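Local coordinates for protein haloperoxidase (Corallina officinalis, PDB 1QHB) that catalyses the hydrogen peroxide-dependent bromination of organic substrates, using bound vanadate as cofactor and calcium for stability, at residues I227-E232 / E533-A538; I495-F500 / N585-D590. All coordinates share one frame; numbering follows the deposited sequence.

Contact 1 of 2, residues I227-E232 / E533-A538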
ATOM      1  N   ILE A 227      28.756   1.348  43.197  1.00 13.63           N
ATOM      2  CA  ILE A 227      27.838   0.365  43.735  1.00 11.85           C
ATOM      3  C   ILE A 227      27.423  -0.703  42.735  1.00 13.95           C
ATOM      4  O   ILE A 227      26.411  -1.371  42.955  1.00 12.77           O
ATOM      5  CB  ILE A 227      26.530   1.061  44.241  1.00 16.00           C
ATOM      6  CG1 ILE A 227      25.870   1.858  43.102  1.00 16.10           C
ATOM      7  CG2 ILE A 227      26.864   1.921  45.433  1.00 10.48           C
ATOM      8  CD1 ILE A 227      24.613   2.613  43.516  1.00 14.20           C
ATOM      9  N   LEU A 228      28.089  -0.869  41.607  1.00 11.95           N
ATOM     10  CA  LEU A 228      27.772  -1.943  40.687  1.00 12.14           C
ATOM     11  C   LEU A 228      28.150  -3.231  41.425  1.00 12.31           C
ATOM     12  O   LEU A 228      29.073  -3.195  42.195  1.00 15.31           O
ATOM     13  CB  LEU A 228      28.604  -1.883  39.381  1.00  7.95           C
ATOM     14  CG  LEU A 228      28.275  -0.613  38.590  1.00 13.46           C
ATOM     15  CD1 LEU A 228      29.022  -0.530  37.290  1.00  8.26           C
ATOM     16  CD2 LEU A 228      26.763  -0.528  38.351  1.00  7.89           C
ATOM     17  N   PRO A 229      27.420  -4.301  41.212  1.00 12.35           N
ATOM     18  CA  PRO A 229      27.698  -5.560  41.850  1.00 13.48           C
ATOM     19  C   PRO A 229      29.124  -5.981  41.505  1.00 12.78           C
ATOM     20  O   PRO A 229      29.432  -6.062  40.307  1.00 13.83           O
ATOM     21  CB  PRO A 229      26.679  -6.559  41.292  1.00 10.27           C
ATOM     22  CG  PRO A 229      25.653  -5.706  40.660  1.00 13.59           C
ATOM     23  CD  PRO A 229      26.215  -4.350  40.329  1.00 11.58           C
ATOM     24  N   GLY A 230      29.910  -6.233  42.545  1.00 11.41           N
ATOM     25  CA  GLY A 230      31.296  -6.678  42.263  1.00 11.78           C
ATOM     26  C   GLY A 230      32.278  -5.584  42.683  1.00 13.08           C
ATOM     27  O   GLY A 230      33.399  -5.925  43.111  1.00 13.80           O
ATOM     28  N   SER A 231      31.902  -4.313  42.589  1.00 11.62           N
ATOM     29  CA  SER A 231      32.770  -3.227  42.975  1.00 12.31           C
ATOM     30  C   SER A 231      33.171  -3.179  44.443  1.00 15.13           C
ATOM     31  O   SER A 231      34.263  -2.676  44.759  1.00 14.98           O
ATOM     32  CB  SER A 231      32.136  -1.846  42.658  1.00 11.15           C
ATOM     33  OG  SER A 231      32.197  -1.705  41.244  1.00 18.04           O
ATOM     34  N   GLU A 232      32.327  -3.691  45.329  1.00 14.06           N
ATOM     35  CA  GLU A 232      32.646  -3.710  46.750  1.00 20.30           C
ATOM     36  C   GLU A 232      33.327  -4.950  47.253  1.00 19.29           C
ATOM     37  O   GLU A 232      33.654  -5.011  48.428  1.00 21.49           O
ATOM     38  CB  GLU A 232      31.367  -3.385  47.564  1.00 21.99           C
ATOM     39  CG  GLU A 232      31.167  -1.881  47.366  1.00 45.06           C
ATOM     40  CD  GLU A 232      29.936  -1.234  47.929  1.00 51.81           C
ATOM     41  OE1 GLU A 232      29.481  -1.578  49.028  1.00 62.06           O
ATOM     42  OE2 GLU A 232      29.400  -0.315  47.273  1.00 62.69           O
ATOM     43  N   GLU A 533      34.600  -8.085  38.186  1.00 10.70           N
ATOM     44  CA  GLU A 533      35.779  -7.292  37.903  1.00 10.14           C
ATOM     45  C   GLU A 533      35.569  -6.401  36.657  1.00 11.19           C
ATOM     46  O   GLU A 533      36.281  -5.410  36.478  1.00 10.97           O
ATOM     47  CB  GLU A 533      37.007  -8.190  37.705  1.00 12.44           C
ATOM     48  CG  GLU A 533      37.516  -8.822  39.013  1.00 12.39           C
ATOM     49  CD  GLU A 533      37.878  -7.726  40.018  1.00 14.03           C
ATOM     50  OE1 GLU A 533      38.909  -7.036  39.781  1.00 15.12           O
ATOM     51  OE2 GLU A 533      37.099  -7.563  40.978  1.00 11.43           O
ATOM     52  N   LEU A 534      34.615  -6.741  35.792  1.00  9.80           N
ATOM     53  CA  LEU A 534      34.310  -5.875  34.626  1.00 10.76           C
ATOM     54  C   LEU A 534      33.435  -4.740  35.106  1.00 10.18           C
ATOM     55  O   LEU A 534      33.630  -3.557  34.789  1.00 12.66           O
ATOM     56  CB  LEU A 534      33.636  -6.634  33.502  1.00  9.52           C
ATOM     57  CG  LEU A 534      34.516  -7.575  32.678  1.00 10.70           C
ATOM     58  CD1 LEU A 534      33.640  -8.453  31.754  1.00  6.91           C
ATOM     59  CD2 LEU A 534      35.529  -6.788  31.855  1.00  9.32           C
ATOM     60  N   ASN A 535      32.475  -5.060  35.993  1.00 10.13           N
ATOM     61  CA  ASN A 535      31.655  -4.046  36.629  1.00 11.02           C
ATOM     62  C   ASN A 535      32.562  -3.132  37.440  1.00 11.40           C
ATOM     63  O   ASN A 535      32.450  -1.905  37.429  1.00 14.52           O
ATOM     64  CB  ASN A 535      30.558  -4.611  37.555  1.00  8.09           C
ATOM     65  CG  ASN A 535      29.408  -5.289  36.854  1.00 15.20           C
ATOM     66  OD1 ASN A 535      29.192  -5.226  35.631  1.00 12.30           O
ATOM     67  ND2 ASN A 535      28.584  -6.012  37.621  1.00 12.28           N
ATOM     68  N   LYS A 536      33.514  -3.690  38.187  1.00 13.38           N
ATOM     69  CA  LYS A 536      34.464  -2.861  38.970  1.00 11.38           C
ATOM     70  C   LYS A 536      35.242  -1.877  38.095  1.00  8.93           C
ATOM     71  O   LYS A 536      35.487  -0.726  38.463  1.00 11.61           O
ATOM     72  CB  LYS A 536      35.436  -3.803  39.704  1.00  9.08           C
ATOM     73  CG  LYS A 536      36.344  -2.992  40.650  1.00 12.74           C
ATOM     74  CD  LYS A 536      37.298  -3.844  41.457  1.00 10.67           C
ATOM     75  CE  LYS A 536      36.568  -4.699  42.498  1.00  7.68           C
ATOM     76  NZ  LYS A 536      37.404  -5.794  43.065  1.00  7.22           N
ATOM     77  N   LEU A 537      35.725  -2.360  36.950  1.00  9.76           N
ATOM     78  CA  LEU A 537      36.473  -1.577  35.989  1.00  9.04           C
ATOM     79  C   LEU A 537      35.637  -0.407  35.441  1.00 12.30           C
ATOM     80  O   LEU A 537      36.088   0.759  35.381  1.00 11.64           O
ATOM     81  CB  LEU A 537      36.893  -2.481  34.822  1.00  9.89           C
ATOM     82  CG  LEU A 537      37.686  -1.839  33.664  1.00 11.22           C
ATOM     83  CD1 LEU A 537      39.020  -1.333  34.165  1.00  8.29           C
ATOM     84  CD2 LEU A 537      37.913  -2.842  32.540  1.00  9.29           C
ATOM     85  N   ALA A 538      34.380  -0.682  35.105  1.00  7.89           N
ATOM     86  CA  ALA A 538      33.459   0.395  34.723  1.00  8.48           C
ATOM     87  C   ALA A 538      33.355   1.418  35.823  1.00  9.56           C
ATOM     88  O   ALA A 538      33.479   2.618  35.597  1.00 11.75           O
ATOM     89  CB  ALA A 538      32.058  -0.151  34.407  1.00  8.07           C
TER
HETATM   90  O   HOH W   1      34.562  -8.043  41.916  1.00 12.10           O

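Contact 2 of 2, residues I495-F500 / N585-D590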
ATOM      1  N   ILE A 495      28.640  -5.466  26.738  1.00  8.99           N
ATOM      2  CA  ILE A 495      28.994  -6.349  25.611  1.00  7.65           C
ATOM      3  C   ILE A 495      29.907  -7.466  26.064  1.00 11.21           C
ATOM      4  O   ILE A 495      29.801  -8.639  25.632  1.00 10.90           O
ATOM      5  CB  ILE A 495      29.705  -5.525  24.511  1.00 12.41           C
ATOM      6  CG1 ILE A 495      28.801  -4.566  23.771  1.00  9.41           C
ATOM      7  CG2 ILE A 495      30.404  -6.446  23.471  1.00  5.69           C
ATOM      8  CD1 ILE A 495      27.482  -5.161  23.235  1.00  6.09           C
ATOM      9  N   LEU A 496      30.953  -7.126  26.819  1.00  9.05           N
ATOM     10  CA  LEU A 496      31.892  -8.129  27.300  1.00 10.92           C
ATOM     11  C   LEU A 496      31.215  -9.132  28.243  1.00  8.93           C
ATOM     12  O   LEU A 496      31.577 -10.302  28.186  1.00 13.03           O
ATOM     13  CB  LEU A 496      33.067  -7.450  28.026  1.00  8.89           C
ATOM     14  CG  LEU A 496      33.982  -6.563  27.173  1.00 10.93           C
ATOM     15  CD1 LEU A 496      34.979  -5.825  28.083  1.00  8.33           C
ATOM     16  CD2 LEU A 496      34.697  -7.370  26.117  1.00  8.40           C
ATOM     17  N   LYS A 497      30.307  -8.707  29.132  1.00  8.93           N
ATOM     18  CA  LYS A 497      29.708  -9.732  30.017  1.00  9.86           C
ATOM     19  C   LYS A 497      28.773 -10.619  29.187  1.00 11.77           C
ATOM     20  O   LYS A 497      28.633 -11.756  29.552  1.00 10.64           O
ATOM     21  CB  LYS A 497      28.951  -9.142  31.177  1.00  8.28           C
ATOM     22  CG  LYS A 497      29.709  -8.317  32.208  1.00  7.29           C
ATOM     23  CD  LYS A 497      28.823  -7.868  33.334  1.00  8.28           C
ATOM     24  CE  LYS A 497      27.799  -6.869  32.855  1.00  8.89           C
ATOM     25  NZ  LYS A 497      27.059  -6.137  33.923  1.00  8.41           N
ATOM     26  N   ALA A 498      28.154 -10.216  28.092  1.00  8.45           N
ATOM     27  CA  ALA A 498      27.343 -11.033  27.242  1.00  9.80           C
ATOM     28  C   ALA A 498      28.240 -12.016  26.474  1.00  9.53           C
ATOM     29  O   ALA A 498      27.833 -13.156  26.243  1.00 12.83           O
ATOM     30  CB  ALA A 498      26.597 -10.214  26.172  1.00  7.41           C
ATOM     31  N   PHE A 499      29.377 -11.534  25.987  1.00 11.70           N
ATOM     32  CA  PHE A 499      30.151 -12.368  25.085  1.00 11.02           C
ATOM     33  C   PHE A 499      31.015 -13.410  25.774  1.00 13.87           C
ATOM     34  O   PHE A 499      31.325 -14.444  25.161  1.00 12.04           O
ATOM     35  CB  PHE A 499      31.049 -11.410  24.275  1.00  8.26           C
ATOM     36  CG  PHE A 499      31.167 -11.876  22.860  1.00 19.43           C
ATOM     37  CD1 PHE A 499      32.015 -12.910  22.531  1.00 25.36           C
ATOM     38  CD2 PHE A 499      30.408 -11.290  21.888  1.00 22.46           C
ATOM     39  CE1 PHE A 499      32.111 -13.333  21.213  1.00 26.59           C
ATOM     40  CE2 PHE A 499      30.457 -11.725  20.585  1.00 19.05           C
ATOM     41  CZ  PHE A 499      31.321 -12.740  20.253  1.00 25.48           C
ATOM     42  N   PHE A 500      31.477 -13.103  26.967  1.00 12.29           N
ATOM     43  CA  PHE A 500      32.386 -13.995  27.701  1.00 14.27           C
ATOM     44  C   PHE A 500      31.595 -14.766  28.755  1.00 16.44           C
ATOM     45  O   PHE A 500      30.420 -14.415  28.982  1.00 14.08           O
ATOM     46  CB  PHE A 500      33.550 -13.297  28.430  1.00  9.43           C
ATOM     47  CG  PHE A 500      34.676 -12.940  27.504  1.00 12.51           C
ATOM     48  CD1 PHE A 500      35.709 -13.805  27.217  1.00  7.61           C
ATOM     49  CD2 PHE A 500      34.685 -11.676  26.907  1.00  8.63           C
ATOM     50  CE1 PHE A 500      36.711 -13.441  26.336  1.00 12.22           C
ATOM     51  CE2 PHE A 500      35.672 -11.331  26.013  1.00 10.43           C
ATOM     52  CZ  PHE A 500      36.713 -12.200  25.729  1.00 11.11           C
ATOM     53  N   ASN A 585      23.729 -14.624  26.981  1.00 13.37           N
ATOM     54  CA  ASN A 585      23.324 -14.656  28.377  1.00 15.21           C
ATOM     55  C   ASN A 585      23.901 -13.385  29.014  1.00 15.72           C
ATOM     56  O   ASN A 585      25.126 -13.335  29.037  1.00 16.65           O
ATOM     57  CB  ASN A 585      23.824 -15.904  29.094  1.00 14.11           C
ATOM     58  CG  ASN A 585      23.396 -15.885  30.553  1.00 24.12           C
ATOM     59  OD1 ASN A 585      22.462 -16.578  30.937  1.00 25.78           O
ATOM     60  ND2 ASN A 585      24.085 -15.074  31.342  1.00 22.87           N
ATOM     61  N   LEU A 586      23.099 -12.412  29.443  1.00 13.02           N
ATOM     62  CA  LEU A 586      23.712 -11.187  29.974  1.00  9.73           C
ATOM     63  C   LEU A 586      23.286 -10.791  31.371  1.00 11.65           C
ATOM     64  O   LEU A 586      22.136 -10.415  31.647  1.00 15.47           O
ATOM     65  CB  LEU A 586      23.442 -10.034  29.000  1.00 12.00           C
ATOM     66  CG  LEU A 586      23.597  -8.582  29.484  1.00 17.79           C
ATOM     67  CD1 LEU A 586      25.034  -8.313  29.881  1.00 17.74           C
ATOM     68  CD2 LEU A 586      23.146  -7.642  28.393  1.00 21.39           C
ATOM     69  N   PRO A 587      24.231 -10.813  32.298  1.00 12.14           N
ATOM     70  CA  PRO A 587      23.969 -10.431  33.682  1.00 11.17           C
ATOM     71  C   PRO A 587      23.899  -8.919  33.729  1.00 12.95           C
ATOM     72  O   PRO A 587      24.950  -8.276  33.583  1.00 11.48           O
ATOM     73  CB  PRO A 587      25.145 -10.967  34.475  1.00 11.63           C
ATOM     74  CG  PRO A 587      26.170 -11.435  33.524  1.00 11.60           C
ATOM     75  CD  PRO A 587      25.599 -11.364  32.131  1.00 12.28           C
ATOM     76  N   LYS A 588      22.741  -8.326  34.005  1.00 10.11           N
ATOM     77  CA  LYS A 588      22.646  -6.870  34.031  1.00  8.68           C
ATOM     78  C   LYS A 588      23.192  -6.256  35.304  1.00 10.57           C
ATOM     79  O   LYS A 588      23.429  -6.939  36.305  1.00 10.81           O
ATOM     80  CB  LYS A 588      21.190  -6.446  33.817  1.00  8.49           C
ATOM     81  CG  LYS A 588      20.646  -6.911  32.449  1.00  9.02           C
ATOM     82  CD  LYS A 588      19.149  -6.672  32.343  1.00 18.15           C
ATOM     83  CE  LYS A 588      18.805  -5.186  32.561  1.00 16.30           C
ATOM     84  NZ  LYS A 588      17.346  -5.011  32.718  1.00 27.76           N
ATOM     85  N   PHE A 589      23.344  -4.918  35.353  1.00  8.04           N
ATOM     86  CA  PHE A 589      23.771  -4.255  36.572  1.00  9.53           C
ATOM     87  C   PHE A 589      22.763  -4.427  37.712  1.00 13.82           C
ATOM     88  O   PHE A 589      23.120  -4.231  38.870  1.00 13.95           O
ATOM     89  CB  PHE A 589      23.985  -2.763  36.353  1.00  6.25           C
ATOM     90  CG  PHE A 589      25.118  -2.435  35.399  1.00  8.20           C
ATOM     91  CD1 PHE A 589      26.321  -3.066  35.476  1.00  7.26           C
ATOM     92  CD2 PHE A 589      24.941  -1.469  34.430  1.00  8.72           C
ATOM     93  CE1 PHE A 589      27.351  -2.781  34.598  1.00 11.81           C
ATOM     94  CE2 PHE A 589      25.951  -1.168  33.556  1.00  8.91           C
ATOM     95  CZ  PHE A 589      27.176  -1.823  33.637  1.00 11.20           C
ATOM     96  N   ASP A 590      21.487  -4.744  37.478  1.00 12.53           N
ATOM     97  CA  ASP A 590      20.510  -4.861  38.548  1.00 12.56           C
ATOM     98  C   ASP A 590      20.484  -6.281  39.093  1.00 13.98           C
ATOM     99  O   ASP A 590      19.619  -6.562  39.907  1.00 14.82           O
ATOM    100  CB  ASP A 590      19.079  -4.523  38.120  1.00  9.84           C
ATOM    101  CG  ASP A 590      18.530  -5.381  37.010  1.00 13.64           C
ATOM    102  OD1 ASP A 590      19.081  -6.442  36.606  1.00 12.27           O
ATOM    103  OD2 ASP A 590      17.488  -4.980  36.472  1.00 18.32           O
TER
HETATM  104  O   HOH W   2      27.574 -14.451  29.570  1.00 14.34           O
HETATM  105  O   HOH W   3      26.354  -7.601  36.600  1.00 15.75           O

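Contact 1 of 2, residues I227-E232 / E533-A538
Asn535 and Pro229 make the one direct hydrogen bond between the loop 227-232 and the helix 533-538. Asn535 ND2 donates a hydrogen bond to Pro229 O at 2.8 Å; the N-H···O angle of 166° is nearly straight, and the acceptor lies almost in the amide plane. CG stands beside the backbone N (chi1 -72°), which carries the amide to where ND2 meets Pro229 O, while Asn535 CB packs on Leu228 CB at 3.8 Å. A branch of the same leucine, CD1, reaches on to Ala538 CB at 4.2 Å. With an alanine here instead of Asn535, Pro229 O is likely to lose its amide donor, and Lys497 NZ one of its acceptors. The helix, 530-548, belongs to the largely helical haloperoxidase fold, and Ala538 lies about 9 Å, side chain to side chain, from His485, a probable vanadate-binding residue. Further out, Ser231 OG sits 3.4 Å from Lys536 CA and is hydrogen-bonded to Asp539 OD2, which also accepts from Leu228 N. Water 1 donates to both Gly230 O and Glu533 OE2. That carboxylate oxygen takes Lys536 NZ on its syn lone pair at 2.8 Å, a salt bridge that positions the lysine, whose NZ also bonds Val233 O and Pro235 O.

Contact 2 of 2, residues I495-F500 / N585-D590
The C-terminal turn of helix 484-499 packs against strand 585-587, one of the two strands of the short antiparallel sheet near the end of the chain. The axes of the short segments approach to 6.7 Å and run at 133°, so the strand crosses the helix end at a slant. Backbone proximity is greatest where Ala498 faces Leu586, and there the two CB atoms, Ala498 CB and Leu586 CB, meet at 4.2 Å, consistent with the small side chain of Ala498 allowing the close approach. Lys497 carries the polar part of the contact. Its CB lies against Pro587 CD at 4.1 Å, and the chain then bends at chi3 (-68°), bringing NZ to Pro587 O at 3.0 Å. The hydrogen bond is nearly collinear with the carbonyl, with a C=O···N angle of 161°. The ammonium also bonds Asn535 OD1 and water 3, which in turn donates to Lys588 O, so three oxygen acceptors grip this buried group. Phe589 lies across the end of the lysine at about a right angle, its CE1 3.4 Å from Lys497 NZ; the approach to the ring is oblique. Water 2 lies between the backbones, 2.9 Å from Lys497 O and 2.7 Å from Asn585 O, and can donate to either, though more acceptors lie within its reach than it has protons. Around the contact, Leu586 pairs by backbone with Ile594 of the partner strand 593-595 and touches Ile568 of helix 553-574. Lys497 rests on Ala531 and Leu534 of helix 530-548, while Asn585 packs on Leu41 and Lys588 on Phe35 of a neighbouring subunit.

Both contacts are buried and lie on the same side of the chain's centre, about 13 Å apart between centres, yet contact 2 is the more peripheral, 19 Å from that centre against 14 Å, and it alone meets another subunit. Contact 1 lies near residues that probably bind vanadate, contact 2 away from the annotated sites. Each joins a long helix to a non-helical segment: 530-548 to a loop, 484-499 to a C-terminal strand and its following turn. Contact 1 relies on a neutral amide beside an ion pair within the helix; contact 2 on a lysine held by neutral oxygens. Their polar joint is a probable hydrogen bond, Asn535 OD1 to Lys497 NZ at 2.9 Å, flanked by Leu228 CD2 packing on the Phe589 ring.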